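Side-chain contacts in halotolerant alpha-type carbonic anhydrase (dCA II) (Dunaliella salina, PDB 1Y7W), which catalyses the reversible hydration of carbon dioxide to bicarbonate with a bound zinc ion, and tolerates high salt: residues Pro33-Gln36 with Lys42-Ala45; Ser65-Thr70 with Arg239-Val244; Val95-Gly100 with Gly197-Gly202; Phe134-Thr139 with Gly170-Tyr175. All coordinates share one frame; numbering follows the deposited sequence.

Interaction 1. Residues Pro33-Gln36 with Lys42-Ala45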
loop_
_atom_site.group_PDB
_atom_site.type_symbol
_atom_site.label_atom_id
_atom_site.label_comp_id
_atom_site.label_asym_id
_atom_site.label_seq_id
_atom_site.Cartn_x
_atom_site.Cartn_y
_atom_site.Cartn_z
ATOM N N PRO A 33 -15.789 -8.843 9.867
ATOM C CA PRO A 33 -16.178 -10.242 9.655
ATOM C C PRO A 33 -17.630 -10.568 10.082
ATOM O O PRO A 33 -18.250 -11.542 9.604
ATOM C CB PRO A 33 -15.177 -11.009 10.494
ATOM C CG PRO A 33 -13.963 -10.062 10.611
ATOM C CD PRO A 33 -14.652 -8.740 10.799
ATOM N N GLY A 34 -18.173 -9.771 10.992
ATOM C CA GLY A 34 -19.512 -10.028 11.484
ATOM C C GLY A 34 -20.618 -9.233 10.827
ATOM O O GLY A 34 -21.809 -9.494 11.106
ATOM N N LEU A 35 -20.293 -8.288 9.953
ATOM C CA LEU A 35 -21.328 -7.491 9.318
ATOM C C LEU A 35 -22.224 -8.381 8.468
ATOM O O LEU A 35 -21.745 -9.223 7.716
ATOM C CB LEU A 35 -20.752 -6.405 8.452
ATOM C CG LEU A 35 -19.866 -5.409 9.207
ATOM C CD1 LEU A 35 -19.214 -4.510 8.219
ATOM C CD2 LEU A 35 -20.720 -4.634 10.247
ATOM N N GLN A 36 -23.525 -8.179 8.642
ATOM C CA GLN A 36 -24.540 -8.955 7.919
ATOM C C GLN A 36 -25.622 -8.043 7.440
ATOM O O GLN A 36 -25.893 -7.039 8.060
ATOM C CB GLN A 36 -25.197 -10.027 8.826
ATOM C CG GLN A 36 -24.347 -11.255 9.125
ATOM C CD GLN A 36 -25.209 -12.485 9.465
ATOM O OE1 GLN A 36 -25.964 -12.469 10.457
ATOM N NE2 GLN A 36 -25.105 -13.562 8.645
ATOM N N LYS A 42 -21.811 -10.143 5.006
ATOM C CA LYS A 42 -21.360 -9.240 3.950
ATOM C C LYS A 42 -19.962 -9.518 3.441
ATOM O O LYS A 42 -19.720 -9.532 2.249
ATOM C CB LYS A 42 -21.506 -7.820 4.486
ATOM C CG LYS A 42 -21.414 -6.668 3.490
ATOM C CD LYS A 42 -21.907 -5.486 4.324
ATOM C CE LYS A 42 -21.607 -4.157 3.731
ATOM N NZ LYS A 42 -21.962 -3.126 4.773
ATOM N N TYR A 43 -19.056 -9.825 4.338
ATOM C CA TYR A 43 -17.659 -10.052 4.003
ATOM C C TYR A 43 -17.107 -11.346 4.574
ATOM O O TYR A 43 -16.211 -11.366 5.471
ATOM C CB TYR A 43 -16.850 -8.849 4.535
ATOM C CG TYR A 43 -17.344 -7.517 4.089
ATOM C CD1 TYR A 43 -17.491 -7.227 2.746
ATOM C CD2 TYR A 43 -17.614 -6.498 5.010
ATOM C CE1 TYR A 43 -17.881 -5.998 2.334
ATOM C CE2 TYR A 43 -18.006 -5.252 4.589
ATOM C CZ TYR A 43 -18.140 -5.001 3.262
ATOM O OH TYR A 43 -18.523 -3.749 2.820
ATOM N N PRO A 44 -17.586 -12.483 4.030
ATOM C CA PRO A 44 -17.140 -13.790 4.492
ATOM C C PRO A 44 -15.629 -14.019 4.405
ATOM O O PRO A 44 -15.055 -14.700 5.287
ATOM C CB PRO A 44 -17.949 -14.775 3.624
ATOM C CG PRO A 44 -18.194 -13.997 2.381
ATOM C CD PRO A 44 -18.540 -12.592 2.904
ATOM N N ALA A 45 -14.954 -13.416 3.412
ATOM C CA ALA A 45 -13.503 -13.655 3.293
ATOM C C ALA A 45 -12.683 -12.907 4.341
ATOM O O ALA A 45 -11.519 -13.231 4.566
ATOM C CB ALA A 45 -12.999 -13.314 1.874
HETATM O O HOH W 1 -16.670 -13.099 7.870
HETATM O O HOH W 2 -19.298 -9.586 7.037
#
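Leu35 and Lys42 are joined by one direct backbone hydrogen bond. Lys42 N donates to Leu35 O at 2.9 Å, and the bond is almost straight (174° at the hydrogen). The donor is tilted 29° from the carbonyl plane. Two waters add to this link. Water 2 donates to Leu35 O at 2.6 Å and accepts from Tyr43 N at 2.7 Å, so Leu35 O is gripped by both a backbone N-H and a water. Water 1 sits between Pro33 O (2.8 Å) and Tyr43 O (3.0 Å).

The van der Waals packing is limited. Leu35 CD1 reaches the edge of the Tyr43 ring, near the ring plane, 3.9 Å from Tyr43 CE2. Lys42 CB sits beside Leu35 O at 3.5 Å. The Lys42 chain starts anti to the backbone N (chi1 -166°) and stays extended. This lays Lys42 CG 3.6 Å above the centre of the Tyr43 ring, while NZ runs on to hydrogen-bond Gly22 O. Tyr43 also packs on Tyr23 and Pro234.

Cys46, which follows segment 42-45 directly, is held to Cys236 by a disulfide. The two segments flank the short strands 36-37 and 40-41. The pairing of Leu35 with Lys42 is consistent with the base of a small beta hairpin on the protein surface.

Interaction 2. Residues Ser65-Thr70 with Arg239-Val244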
loop_
_atom_site.group_PDB
_atom_site.type_symbol
_atom_site.label_atom_id
_atom_site.label_comp_id
_atom_site.label_asym_id
_atom_site.label_seq_id
_atom_site.Cartn_x
_atom_site.Cartn_y
_atom_site.Cartn_z
ATOM N N SER A 65 14.299 -19.555 0.364
ATOM C CA SER A 65 14.160 -20.848 -0.294
ATOM C C SER A 65 13.206 -21.771 0.443
ATOM O O SER A 65 12.727 -22.734 -0.140
ATOM C CB SER A 65 15.529 -21.528 -0.462
ATOM O OG SER A 65 16.085 -21.817 0.830
ATOM N N SER A 66 12.887 -21.474 1.712
ATOM C CA SER A 66 11.943 -22.356 2.431
ATOM C C SER A 66 10.485 -22.013 2.168
ATOM O O SER A 66 9.578 -22.668 2.684
ATOM C CB SER A 66 12.210 -22.330 3.941
ATOM O OG SER A 66 11.927 -21.062 4.552
ATOM N N ARG A 67 10.248 -20.980 1.345
ATOM C CA ARG A 67 8.883 -20.571 1.026
ATOM C C ARG A 67 8.383 -21.312 -0.177
ATOM O O ARG A 67 8.894 -21.092 -1.272
ATOM C CB ARG A 67 8.799 -19.055 0.733
ATOM C CG ARG A 67 7.385 -18.570 0.462
ATOM C CD ARG A 67 7.394 -17.072 0.235
ATOM N NE ARG A 67 6.045 -16.504 0.087
ATOM C CZ ARG A 67 5.842 -15.201 -0.085
ATOM N NH1 ARG A 67 4.599 -14.700 -0.220
ATOM N NH2 ARG A 67 6.917 -14.409 -0.140
ATOM N N SER A 68 7.385 -22.175 0.005
ATOM C CA SER A 68 6.847 -22.939 -1.131
ATOM C C SER A 68 5.898 -22.093 -1.981
ATOM O O SER A 68 5.049 -21.369 -1.443
ATOM C CB SER A 68 5.993 -24.160 -0.679
ATOM O OG SER A 68 6.662 -25.004 0.242
ATOM N N GLY A 69 6.026 -22.221 -3.289
ATOM C CA GLY A 69 5.114 -21.538 -4.181
ATOM C C GLY A 69 5.339 -20.083 -4.568
ATOM O O GLY A 69 4.640 -19.635 -5.450
ATOM N N THR A 70 6.265 -19.351 -3.935
ATOM C CA THR A 70 6.474 -17.931 -4.259
ATOM C C THR A 70 7.954 -17.565 -4.093
ATOM O O THR A 70 8.567 -17.871 -3.077
ATOM C CB THR A 70 5.615 -17.018 -3.322
ATOM O OG1 THR A 70 4.261 -17.446 -3.351
ATOM C CG2 THR A 70 5.661 -15.514 -3.759
ATOM N N ARG A 239 -5.538 -12.880 -2.017
ATOM C CA ARG A 239 -4.854 -12.962 -3.317
ATOM C C ARG A 239 -3.713 -11.973 -3.403
ATOM O O ARG A 239 -3.384 -11.443 -4.478
ATOM C CB ARG A 239 -5.899 -12.780 -4.456
ATOM C CG ARG A 239 -6.586 -11.426 -4.540
ATOM C CD ARG A 239 -7.898 -11.526 -5.405
ATOM N NE ARG A 239 -8.632 -10.257 -5.448
ATOM C CZ ARG A 239 -8.449 -9.282 -6.329
ATOM N NH1 ARG A 239 -9.215 -8.239 -6.249
ATOM N NH2 ARG A 239 -7.500 -9.325 -7.290
ATOM N N VAL A 240 -3.053 -11.755 -2.267
ATOM C CA VAL A 240 -1.931 -10.809 -2.258
ATOM C C VAL A 240 -0.588 -11.339 -1.813
ATOM O O VAL A 240 -0.478 -11.894 -0.720
ATOM C CB VAL A 240 -2.200 -9.595 -1.318
ATOM C CG1 VAL A 240 -0.963 -8.660 -1.296
ATOM C CG2 VAL A 240 -3.413 -8.830 -1.789
ATOM N N LYS A 241 0.447 -11.160 -2.645
ATOM C CA LYS A 241 1.802 -11.519 -2.214
ATOM C C LYS A 241 2.313 -10.182 -1.603
ATOM O O LYS A 241 2.437 -9.165 -2.310
ATOM C CB LYS A 241 2.681 -11.903 -3.404
ATOM C CG LYS A 241 2.198 -13.135 -4.117
ATOM C CD LYS A 241 1.911 -14.303 -3.181
ATOM C CE LYS A 241 1.657 -15.556 -3.996
ATOM N NZ LYS A 241 1.361 -16.686 -3.030
ATOM N N TRP A 242 2.588 -10.189 -0.293
ATOM C CA TRP A 242 3.013 -8.978 0.382
ATOM C C TRP A 242 4.536 -8.842 0.411
ATOM O O TRP A 242 5.267 -9.845 0.539
ATOM C CB TRP A 242 2.452 -8.949 1.852
ATOM C CG TRP A 242 1.039 -8.417 1.909
ATOM C CD1 TRP A 242 -0.144 -9.138 1.929
ATOM C CD2 TRP A 242 0.682 -7.059 1.893
ATOM N NE1 TRP A 242 -1.221 -8.284 1.942
ATOM C CE2 TRP A 242 -0.733 -6.993 1.921
ATOM C CE3 TRP A 242 1.425 -5.869 1.861
ATOM C CZ2 TRP A 242 -1.427 -5.775 1.926
ATOM C CZ3 TRP A 242 0.753 -4.664 1.873
ATOM C CH2 TRP A 242 -0.681 -4.624 1.904
ATOM N N HIS A 243 5.006 -7.604 0.292
ATOM C CA HIS A 243 6.443 -7.308 0.359
ATOM C C HIS A 243 6.522 -6.060 1.264
ATOM O O HIS A 243 6.319 -4.940 0.810
ATOM C CB HIS A 243 7.017 -6.990 -1.034
ATOM C CG HIS A 243 6.675 -7.999 -2.090
ATOM N ND1 HIS A 243 5.396 -8.149 -2.593
ATOM C CD2 HIS A 243 7.434 -8.934 -2.709
ATOM C CE1 HIS A 243 5.381 -9.150 -3.456
ATOM N NE2 HIS A 243 6.600 -9.645 -3.545
ATOM N N VAL A 244 6.794 -6.251 2.549
ATOM C CA VAL A 244 6.865 -5.131 3.479
ATOM C C VAL A 244 8.330 -4.748 3.758
ATOM O O VAL A 244 9.041 -5.506 4.402
ATOM C CB VAL A 244 6.141 -5.504 4.784
ATOM C CG1 VAL A 244 6.142 -4.322 5.725
ATOM C CG2 VAL A 244 4.717 -5.911 4.462
HETATM O O HOH W 3 5.586 -12.042 -1.081
HETATM O O HOH W 4 2.003 -19.044 -4.100
#
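The loop 65-70 passes strand 240-244 without pairing with it: the nearest CA atoms, those of Thr70 and Lys241, are 8.2 Å apart, so side chains and waters bridge the gap.

Lys241 leaves the strand with a bend at chi2 (-49°) and is extended beyond it. Its end passes across the side chain of Thr70. Lys241 CD and CE lie against Thr70 CG2, each at 4.0 Å. The Lys241 ammonium NZ comes to 3.0 Å from Thr70 OG1. Water 4 joins the same two groups: it accepts from Lys241 NZ at 2.7 Å and donates to Thr70 OG1 at 2.9 Å.

Arg67 points its extended chain at the strand. Thr70 CG2 lies over one face of the Arg67 guanidinium, 3.7 Å above the plane and over the centre. Lys241 CD approaches Arg67 NH1 obliquely. Water 3 lies in the guanidinium plane at its edge. It accepts from Arg67 NH2 at 2.9 Å and donates to Trp242 O at 2.7 Å, so the arginine is tied to the strand backbone.

Arg67 NH1 and Lys241 NZ both form salt bridges with Asp228 OD2, and Arg67 NH2 also hydrogen-bonds Tyr289 OH. One carboxylate oxygen thus draws the two cations, one from the loop and one from the strand, together. This clustering would be expected to keep Asp228 ionised.

Interaction 3. Residues Val95-Gly100 with Gly197-Gly202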
loop_
_atom_site.group_PDB
_atom_site.type_symbol
_atom_site.label_atom_id
_atom_site.label_comp_id
_atom_site.label_asym_id
_atom_site.label_seq_id
_atom_site.Cartn_x
_atom_site.Cartn_y
_atom_site.Cartn_z
ATOM N N VAL A 95 -4.120 12.253 -8.036
ATOM C CA VAL A 95 -4.325 11.857 -6.641
ATOM C C VAL A 95 -5.799 12.116 -6.279
ATOM O O VAL A 95 -6.440 13.015 -6.850
ATOM C CB VAL A 95 -3.362 12.628 -5.729
ATOM C CG1 VAL A 95 -3.602 14.131 -5.853
ATOM C CG2 VAL A 95 -3.539 12.184 -4.269
ATOM N N ASP A 96 -6.357 11.282 -5.406
ATOM C CA ASP A 96 -7.737 11.496 -4.977
ATOM C C ASP A 96 -7.617 12.296 -3.666
ATOM O O ASP A 96 -6.865 11.907 -2.726
ATOM C CB ASP A 96 -8.454 10.147 -4.728
ATOM C CG ASP A 96 -8.829 9.397 -6.043
ATOM O OD1 ASP A 96 -8.616 9.954 -7.155
ATOM O OD2 ASP A 96 -9.346 8.245 -5.926
ATOM N N LEU A 97 -8.329 13.423 -3.593
ATOM C CA LEU A 97 -8.251 14.222 -2.393
ATOM C C LEU A 97 -9.279 13.771 -1.346
ATOM O O LEU A 97 -10.296 14.438 -1.103
ATOM C CB LEU A 97 -8.435 15.711 -2.743
ATOM C CG LEU A 97 -7.316 16.249 -3.643
ATOM C CD1 LEU A 97 -7.492 17.802 -3.790
ATOM C CD2 LEU A 97 -5.903 15.892 -3.041
ATOM N N GLU A 98 -9.037 12.599 -0.772
ATOM C CA GLU A 98 -9.904 12.079 0.274
ATOM C C GLU A 98 -9.088 11.074 1.052
ATOM O O GLU A 98 -7.885 10.870 0.795
ATOM C CB GLU A 98 -11.158 11.401 -0.321
ATOM C CG GLU A 98 -10.855 10.198 -1.232
ATOM C CD GLU A 98 -12.133 9.614 -1.872
ATOM O OE1 GLU A 98 -13.245 10.159 -1.661
ATOM O OE2 GLU A 98 -12.025 8.570 -2.567
ATOM N N GLN A 99 -9.730 10.455 2.017
ATOM C CA GLN A 99 -9.044 9.444 2.845
ATOM C C GLN A 99 -8.175 8.466 2.014
ATOM O O GLN A 99 -8.655 7.957 0.991
ATOM C CB GLN A 99 -10.104 8.645 3.605
ATOM C CG GLN A 99 -9.547 7.640 4.655
ATOM C CD GLN A 99 -10.635 6.672 5.137
ATOM O OE1 GLN A 99 -11.226 6.839 6.210
ATOM N NE2 GLN A 99 -10.909 5.676 4.346
ATOM N N GLY A 100 -6.913 8.240 2.438
ATOM C CA GLY A 100 -6.024 7.306 1.757
ATOM C C GLY A 100 -5.194 7.885 0.617
ATOM O O GLY A 100 -4.172 7.326 0.237
ATOM N N GLY A 197 -7.638 27.607 -5.939
ATOM C CA GLY A 197 -8.933 27.194 -6.423
ATOM C C GLY A 197 -9.019 26.221 -7.568
ATOM O O GLY A 197 -10.121 25.967 -8.068
ATOM N N THR A 198 -7.909 25.640 -8.001
ATOM C CA THR A 198 -8.015 24.707 -9.128
ATOM C C THR A 198 -8.413 23.270 -8.700
ATOM O O THR A 198 -8.747 22.413 -9.528
ATOM C CB THR A 198 -6.735 24.738 -9.943
ATOM O OG1 THR A 198 -5.639 24.333 -9.142
ATOM C CG2 THR A 198 -6.469 26.202 -10.424
ATOM N N ALA A 199 -8.418 23.034 -7.393
ATOM C CA ALA A 199 -8.823 21.752 -6.834
ATOM C C ALA A 199 -9.491 22.022 -5.477
ATOM O O ALA A 199 -9.167 22.994 -4.817
ATOM C CB ALA A 199 -7.596 20.849 -6.625
ATOM N N SER A 200 -10.398 21.139 -5.082
ATOM C CA SER A 200 -11.123 21.191 -3.798
ATOM C C SER A 200 -10.995 19.833 -3.132
ATOM O O SER A 200 -10.847 18.845 -3.821
ATOM C CB SER A 200 -12.625 21.486 -4.011
ATOM O OG SER A 200 -12.766 22.755 -4.620
ATOM N N TYR A 201 -11.026 19.794 -1.799
ATOM C CA TYR A 201 -10.988 18.510 -1.108
ATOM C C TYR A 201 -12.182 17.689 -1.601
ATOM O O TYR A 201 -13.267 18.238 -1.814
ATOM C CB TYR A 201 -11.130 18.715 0.380
ATOM C CG TYR A 201 -9.995 19.514 0.995
ATOM C CD1 TYR A 201 -8.675 19.157 0.767
ATOM C CD2 TYR A 201 -10.257 20.605 1.860
ATOM C CE1 TYR A 201 -7.643 19.811 1.355
ATOM C CE2 TYR A 201 -9.206 21.291 2.469
ATOM C CZ TYR A 201 -7.904 20.885 2.213
ATOM O OH TYR A 201 -6.804 21.502 2.797
ATOM N N GLY A 202 -12.010 16.370 -1.747
ATOM C CA GLY A 202 -13.106 15.571 -2.237
ATOM C C GLY A 202 -12.976 15.353 -3.752
ATOM O O GLY A 202 -13.566 14.400 -4.284
HETATM O O HOH W 5 -14.570 12.382 -2.843
#
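An inverse gamma turn centred on Leu97 meets the loop 197-202 that follows helix 181-195. The turn has a weak bond from Glu98 N to Asp96 O, 3.0 Å long. It presents the carbonyl of Leu97 to the other loop. Gly202 N donates to Leu97 O at 2.7 Å. The donor is in the carbonyl plane, but the bond is bent, with 146° at the hydrogen. Gly202 has a positive phi (96°), where a side chain would press on the carbonyl of Tyr201.

The side chain of Leu97 carries the apolar part. CG is anti to the carbonyl carbon (chi1 -64°), and the CD1 branch runs toward the loop. Leu97 CD1 touches Ser200 O at 3.5 Å and faces the methyl of Ala199, 4.2 Å from its CB. Leu97 CB lies 3.8 Å from Gly202 N.

A water bridge lies farther along. Water 5 donates to Glu98 OE1 at 2.8 Å and to Gly202 O at 2.7 Å. Glu98 OE1 has a second partner in His267 NE2, which helps fix the carboxylate.

Leu97 and Ala199 both pack on Val206 of strand 206-207. Leu97 also rests on Ile190 of helix 181-195. Tyr201 touches Ile194 of that helix and Asp261 and Val262 of helix 253-266.

Interaction 4. Residues Phe134-Thr139 with Gly170-Tyr175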
loop_
_atom_site.group_PDB
_atom_site.type_symbol
_atom_site.label_atom_id
_atom_site.label_comp_id
_atom_site.label_asym_id
_atom_site.label_seq_id
_atom_site.Cartn_x
_atom_site.Cartn_y
_atom_site.Cartn_z
ATOM N N PHE A 134 -1.506 7.948 9.982
ATOM C CA PHE A 134 -1.463 8.089 11.425
ATOM C C PHE A 134 -1.133 6.808 12.179
ATOM O O PHE A 134 -0.407 6.852 13.177
ATOM C CB PHE A 134 -2.702 8.779 11.927
ATOM C CG PHE A 134 -2.699 10.241 11.554
ATOM C CD1 PHE A 134 -1.839 11.139 12.211
ATOM C CD2 PHE A 134 -3.419 10.698 10.454
ATOM C CE1 PHE A 134 -1.718 12.461 11.740
ATOM C CE2 PHE A 134 -3.298 11.989 9.997
ATOM C CZ PHE A 134 -2.455 12.871 10.631
ATOM N N LEU A 135 -1.627 5.659 11.709
ATOM C CA LEU A 135 -1.181 4.413 12.301
ATOM C C LEU A 135 -0.955 3.466 11.109
ATOM O O LEU A 135 -1.845 3.369 10.281
ATOM C CB LEU A 135 -2.244 3.785 13.228
ATOM C CG LEU A 135 -2.350 4.404 14.650
ATOM C CD1 LEU A 135 -3.408 3.617 15.434
ATOM C CD2 LEU A 135 -0.947 4.351 15.335
ATOM N N SER A 136 0.176 2.793 11.046
ATOM C CA SER A 136 0.445 1.831 9.995
ATOM C C SER A 136 -0.424 0.554 10.177
ATOM O O SER A 136 -0.907 0.263 11.302
ATOM C CB SER A 136 1.922 1.430 10.006
ATOM O OG SER A 136 2.266 0.866 11.262
ATOM N N GLU A 137 -0.654 -0.176 9.080
ATOM C CA GLU A 137 -1.395 -1.451 9.153
ATOM C C GLU A 137 -0.430 -2.538 9.655
ATOM O O GLU A 137 -0.678 -3.205 10.678
ATOM C CB GLU A 137 -1.953 -1.784 7.757
ATOM C CG GLU A 137 -2.975 -0.731 7.353
ATOM C CD GLU A 137 -4.028 -1.276 6.381
ATOM O OE1 GLU A 137 -3.640 -1.826 5.327
ATOM O OE2 GLU A 137 -5.219 -1.148 6.675
ATOM N N HIS A 138 0.685 -2.747 8.958
ATOM C CA HIS A 138 1.648 -3.717 9.508
ATOM C C HIS A 138 2.417 -3.066 10.670
ATOM O O HIS A 138 2.456 -1.830 10.752
ATOM C CB HIS A 138 2.717 -4.134 8.496
ATOM C CG HIS A 138 2.171 -4.957 7.383
ATOM N ND1 HIS A 138 1.552 -4.388 6.282
ATOM C CD2 HIS A 138 2.064 -6.304 7.234
ATOM C CE1 HIS A 138 1.081 -5.356 5.508
ATOM N NE2 HIS A 138 1.371 -6.521 6.060
ATOM N N THR A 139 2.945 -3.907 11.567
ATOM C CA THR A 139 3.829 -3.427 12.629
ATOM C C THR A 139 5.130 -4.212 12.404
ATOM O O THR A 139 5.117 -5.264 11.749
ATOM C CB THR A 139 3.300 -3.718 14.068
ATOM O OG1 THR A 139 2.957 -5.096 14.199
ATOM C CG2 THR A 139 2.121 -2.831 14.407
ATOM N N GLY A 170 4.835 -2.657 0.610
ATOM C CA GLY A 170 4.440 -1.813 1.733
ATOM C C GLY A 170 5.675 -1.059 2.166
ATOM O O GLY A 170 6.698 -1.699 2.353
ATOM N N ILE A 171 5.575 0.260 2.318
ATOM C CA ILE A 171 6.700 1.105 2.704
ATOM C C ILE A 171 6.303 1.942 3.921
ATOM O O ILE A 171 5.284 2.604 3.889
ATOM C CB ILE A 171 7.080 2.033 1.532
ATOM C CG1 ILE A 171 7.660 1.148 0.393
ATOM C CG2 ILE A 171 8.179 3.082 1.951
ATOM C CD1 ILE A 171 7.667 1.836 -1.010
ATOM N N MET A 172 7.135 1.904 4.981
ATOM C CA MET A 172 6.855 2.653 6.221
ATOM C C MET A 172 7.561 4.012 6.262
ATOM O O MET A 172 8.600 4.205 5.631
ATOM C CB MET A 172 7.392 1.853 7.425
ATOM C CG MET A 172 6.836 0.454 7.518
ATOM S SD MET A 172 5.049 0.567 7.811
ATOM C CE MET A 172 4.686 -1.145 8.298
ATOM N N TYR A 173 7.012 4.924 7.058
ATOM C CA TYR A 173 7.636 6.212 7.292
ATOM C C TYR A 173 7.669 6.383 8.804
ATOM O O TYR A 173 6.641 6.182 9.443
ATOM C CB TYR A 173 6.818 7.366 6.763
ATOM C CG TYR A 173 6.670 7.364 5.273
ATOM C CD1 TYR A 173 5.825 6.430 4.639
ATOM C CD2 TYR A 173 7.393 8.287 4.478
ATOM C CE1 TYR A 173 5.717 6.419 3.209
ATOM C CE2 TYR A 173 7.290 8.286 3.072
ATOM C CZ TYR A 173 6.453 7.347 2.451
ATOM O OH TYR A 173 6.387 7.333 1.069
ATOM N N LYS A 174 8.842 6.675 9.354
ATOM C CA LYS A 174 8.943 6.950 10.792
ATOM C C LYS A 174 8.978 8.483 11.019
ATOM O O LYS A 174 9.425 9.268 10.150
ATOM C CB LYS A 174 10.224 6.339 11.378
ATOM C CG LYS A 174 11.511 6.910 10.816
ATOM C CD LYS A 174 12.742 6.402 11.596
ATOM C CE LYS A 174 14.053 6.950 10.970
ATOM N NZ LYS A 174 15.317 6.392 11.613
ATOM N N TYR A 175 8.494 8.925 12.179
ATOM C CA TYR A 175 8.524 10.351 12.464
ATOM C C TYR A 175 10.005 10.723 12.602
ATOM O O TYR A 175 10.806 9.999 13.192
ATOM C CB TYR A 175 7.800 10.693 13.795
ATOM C CG TYR A 175 6.306 10.878 13.653
ATOM C CD1 TYR A 175 5.787 11.747 12.705
ATOM C CD2 TYR A 175 5.408 10.168 14.464
ATOM C CE1 TYR A 175 4.404 11.906 12.561
ATOM C CE2 TYR A 175 4.001 10.331 14.313
ATOM C CZ TYR A 175 3.532 11.199 13.354
ATOM O OH TYR A 175 2.184 11.328 13.141
HETATM O O HOH W 6 0.867 9.181 14.082
#
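Met172 of strand 166-175 packs against Ser136 and His138, and its thioether makes the main van der Waals contacts. Met172 SD lies 3.9 Å from Ser136 CB. Met172 CE reaches 3.6 Å from His138 CB and 3.4 Å from His138 O. The chain is bent at chi2 (-64°), which brings SD and CE round to the loop. At the other end of the contact, Tyr175 OH approaches Phe134 CD1 obliquely at 4.1 Å. Phe134 also packs on Met256, Phe259 and Val260 of helix 253-266.

Hydrogen bonds hold the loop and link it to the strand. Ser136 OG donates to His138 O at 2.8 Å, nearly in line with the carbonyl (171°). With chi1 at 59°, OG sits between the backbone N and the carbonyl carbon, from where it reaches His138 O. Ser136 OG is also bonded to Tyr145 N. Water 6 bridges the two segments: it donates to Phe134 O at 2.8 Å and is hydrogen-bonded to Tyr175 OH at 2.7 Å.

His138 O is thus met by a hydroxyl and a methyl together, one polar and one apolar. The imidazole of His138 is bonded separately, ND1 to Glu148 OE2 and NE2 to Tyr227 OH. Together with those of Ser136 OG, these bonds probably restrict the loop, which at the His138 side chain is about 8 Å from the zinc ion.

Interactions 2 and 4 are directly joined. Strands 240-251 and 166-175 are neighbours in the central sheet, and His243 O lies 2.7 Å from Gly170 N, a probable hydrogen bond. Trp242 CE3 also packs 3.7 Å from His138 CE1, and Trp242 meets the zinc ligand His150 edge to face. The zinc ligands His130, His132 and His150 lie on strands 120-133 and 147-155 of the same sheet. Interaction 3 is about 9 Å from interaction 4 at the nearest atoms and lies across the chain's centre from interaction 2. Interaction 1 is peripheral: its centre is 23 Å from that of the chain, and it touches none of the others.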